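PDB 5AOQ: tyrosine-protein kinase receptor torso from Bombyx mori, which binds the neurohormone PTTH as a probable receptor tyrosine kinase, activating MAPK signalling and helping to initiate metamorphosis, probably by inducing ecdysone production. Local coordinates for residues A[38-42]-A[43-47]. Sequence-based numbering, arbitrary orientation.
Sequences LNWTS and LADCK
Trp40 and Cys46 pack together in the loop that follows helix 27-38 in the extracellular part of the receptor. The benzo end of the indole does the touching. Its CZ3 lies 3.5 Å from Cys46 CB. The sulfur adds a sulfur-aromatic contact at the ring edge, with Cys46 SG 5.0 Å from the centroid of the Trp40 six-membered ring. Cys46 SG is anti to its own backbone N (chi1 -174°), and from there it forms the disulfide to Cys31. This is the tight, buried part of the contact. A type I beta turn from Leu43 to Cys46 brings the chain round, with the backbone hydrogen bond from Cys46 N to Leu43 O (3.1 Å).

Asp45 approaches the indole from the more open side. Its carboxylate is nearly perpendicular to the ring, the planes being 87° apart. OD1 of Asp45 approaches Trp40 CE3, and OD2 of Asp45 is 3.4 Å from Trp40 CB. CG of Asp45 sits between its backbone N and carbonyl carbon (chi1 63°), which turns the carboxylate back toward the indole. The outer side is loose. Thr41 is exposed, and its OG1 comes no nearer than 4.3 Å to Asp45 OD2. An alanine in place of Trp40 would probably open a gap beside Cys46 and leave the Asp45 carboxylate without the indole it leans on.

The loop lies within the first FN3 domain region. Trp40 rests on Leu34 and Tyr35 of helix 27-38, and Leu43 on Tyr32 and Tyr35. Leu43 and Cys46 also pack on Tyr25 of the second subunit. The disulfide ties the loop back to helix 27-38, before the chain runs on to strand 55-56.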
ATOM      1  N   LEU A  38      17.435  -5.493  17.117  1.00 75.50           N
ATOM      2  CA  LEU A  38      18.652  -5.883  17.830  1.00 78.39           C
ATOM      3  C   LEU A  38      19.776  -6.301  16.887  1.00 81.31           C
ATOM      4  O   LEU A  38      20.914  -6.485  17.319  1.00 83.99           O
ATOM      5  CB  LEU A  38      18.353  -7.025  18.805  1.00 75.77           C
ATOM      6  CG  LEU A  38      17.709  -6.622  20.132  1.00 73.20           C
ATOM      7  CD1 LEU A  38      17.164  -7.841  20.857  1.00 69.65           C
ATOM      8  CD2 LEU A  38      18.709  -5.880  21.011  1.00 75.83           C
ATOM      9  N   ASN A  39      19.455  -6.441  15.605  1.00 72.67           N
ATOM     10  CA  ASN A  39      20.449  -6.780  14.592  1.00 74.84           C
ATOM     11  C   ASN A  39      21.203  -8.063  14.937  1.00 76.79           C
ATOM     12  O   ASN A  39      22.382  -8.029  15.292  1.00 79.57           O
ATOM     13  CB  ASN A  39      21.436  -5.622  14.414  1.00 77.13           C
ATOM     14  CG  ASN A  39      22.383  -5.835  13.250  1.00 79.79           C
ATOM     15  OD1 ASN A  39      22.078  -6.567  12.309  1.00 78.20           O
ATOM     16  ND2 ASN A  39      23.544  -5.191  13.308  1.00 84.42           N
ATOM     17  N   TRP A  40      20.513  -9.192  14.831  1.00 59.22           N
ATOM     18  CA  TRP A  40      21.126 -10.491  15.073  1.00 57.28           C
ATOM     19  C   TRP A  40      21.926 -10.930  13.855  1.00 59.06           C
ATOM     20  O   TRP A  40      21.768 -10.377  12.766  1.00 61.15           O
ATOM     21  CB  TRP A  40      20.062 -11.539  15.403  1.00 52.79           C
ATOM     22  CG  TRP A  40      19.351 -11.310  16.703  1.00 50.91           C
ATOM     23  CD1 TRP A  40      19.857 -10.721  17.824  1.00 52.26           C
ATOM     24  CD2 TRP A  40      17.997 -11.664  17.013  1.00 47.67           C
ATOM     25  NE1 TRP A  40      18.905 -10.690  18.815  1.00 49.92           N
ATOM     26  CE2 TRP A  40      17.753 -11.262  18.340  1.00 47.07           C
ATOM     27  CE3 TRP A  40      16.968 -12.282  16.296  1.00 45.55           C
ATOM     28  CZ2 TRP A  40      16.523 -11.458  18.965  1.00 44.34           C
ATOM     29  CZ3 TRP A  40      15.750 -12.475  16.918  1.00 42.99           C
ATOM     30  CH2 TRP A  40      15.538 -12.065  18.238  1.00 42.35           C
ATOM     31  N   THR A  41      22.789 -11.923  14.044  1.00 74.11           N
ATOM     32  CA  THR A  41      23.566 -12.477  12.943  1.00 75.23           C
ATOM     33  C   THR A  41      22.622 -13.117  11.935  1.00 70.35           C
ATOM     34  O   THR A  41      22.841 -13.042  10.725  1.00 69.71           O
ATOM     35  CB  THR A  41      24.585 -13.520  13.431  1.00 79.97           C
ATOM     36  OG1 THR A  41      23.899 -14.587  14.099  1.00 78.93           O
ATOM     37  CG2 THR A  41      25.584 -12.885  14.386  1.00 83.20           C
ATOM     38  N   SER A  42      21.571 -13.746  12.451  1.00 65.86           N
ATOM     39  CA  SER A  42      20.543 -14.354  11.617  1.00 60.12           C
ATOM     40  C   SER A  42      19.183 -14.216  12.288  1.00 55.53           C
ATOM     41  O   SER A  42      19.070 -13.621  13.357  1.00 56.90           O
ATOM     42  CB  SER A  42      20.861 -15.829  11.358  1.00 60.33           C
ATOM     43  OG  SER A  42      22.124 -15.976  10.733  1.00 65.01           O
ATOM     44  N   LEU A  43      18.155 -14.768  11.652  1.00 47.90           N
ATOM     45  CA  LEU A  43      16.805 -14.751  12.200  1.00 45.59           C
ATOM     46  C   LEU A  43      16.559 -16.027  12.996  1.00 42.65           C
ATOM     47  O   LEU A  43      15.753 -16.048  13.927  1.00 40.80           O
ATOM     48  CB  LEU A  43      15.771 -14.609  11.080  1.00 46.17           C
ATOM     49  CG  LEU A  43      14.294 -14.688  11.480  1.00 44.15           C
ATOM     50  CD1 LEU A  43      13.881 -13.460  12.279  1.00 44.56           C
ATOM     51  CD2 LEU A  43      13.424 -14.848  10.247  1.00 45.16           C
ATOM     52  N   ALA A  44      17.268 -17.089  12.619  1.00 48.70           N
ATOM     53  CA  ALA A  44      17.056 -18.414  13.189  1.00 46.60           C
ATOM     54  C   ALA A  44      17.293 -18.444  14.693  1.00 48.38           C
ATOM     55  O   ALA A  44      16.724 -19.278  15.398  1.00 45.15           O
ATOM     56  CB  ALA A  44      17.961 -19.426  12.504  1.00 48.98           C
ATOM     57  N   ASP A  45      18.126 -17.534  15.189  1.00 48.49           N
ATOM     58  CA  ASP A  45      18.484 -17.545  16.604  1.00 52.19           C
ATOM     59  C   ASP A  45      17.385 -16.942  17.481  1.00 46.71           C
ATOM     60  O   ASP A  45      17.603 -16.663  18.661  1.00 47.03           O
ATOM     61  CB  ASP A  45      19.795 -16.787  16.820  1.00 62.25           C
ATOM     62  CG  ASP A  45      19.692 -15.322  16.449  1.00 62.07           C
ATOM     63  OD1 ASP A  45      18.722 -14.948  15.755  1.00 56.59           O
ATOM     64  OD2 ASP A  45      20.585 -14.545  16.845  1.00 64.93           O
ATOM     65  N   CYS A  46      16.208 -16.743  16.896  1.00 42.23           N
ATOM     66  CA  CYS A  46      15.043 -16.281  17.636  1.00 40.82           C
ATOM     67  C   CYS A  46      14.388 -17.480  18.308  1.00 38.87           C
ATOM     68  O   CYS A  46      13.820 -18.339  17.633  1.00 38.10           O
ATOM     69  CB  CYS A  46      14.059 -15.569  16.714  1.00 40.99           C
ATOM     70  SG  CYS A  46      12.650 -14.810  17.543  1.00 39.79           S
ATOM     71  N   LYS A  47      14.472 -17.536  19.632  1.00 46.13           N
ATOM     72  CA  LYS A  47      13.911 -18.642  20.399  1.00 44.91           C
ATOM     73  C   LYS A  47      12.584 -18.267  21.047  1.00 43.58           C
ATOM     74  O   LYS A  47      12.313 -18.630  22.192  1.00 43.21           O
ATOM     75  CB  LYS A  47      14.918 -19.120  21.446  1.00 45.99           C
ATOM     76  CG  LYS A  47      16.316 -19.353  20.879  1.00 47.72           C
ATOM     77  CD  LYS A  47      16.287 -20.375  19.739  1.00 47.38           C
ATOM     78  CE  LYS A  47      17.642 -20.536  19.075  1.00 52.38           C
ATOM     79  NZ  LYS A  47      17.599 -21.541  17.974  1.00 52.37           N
TER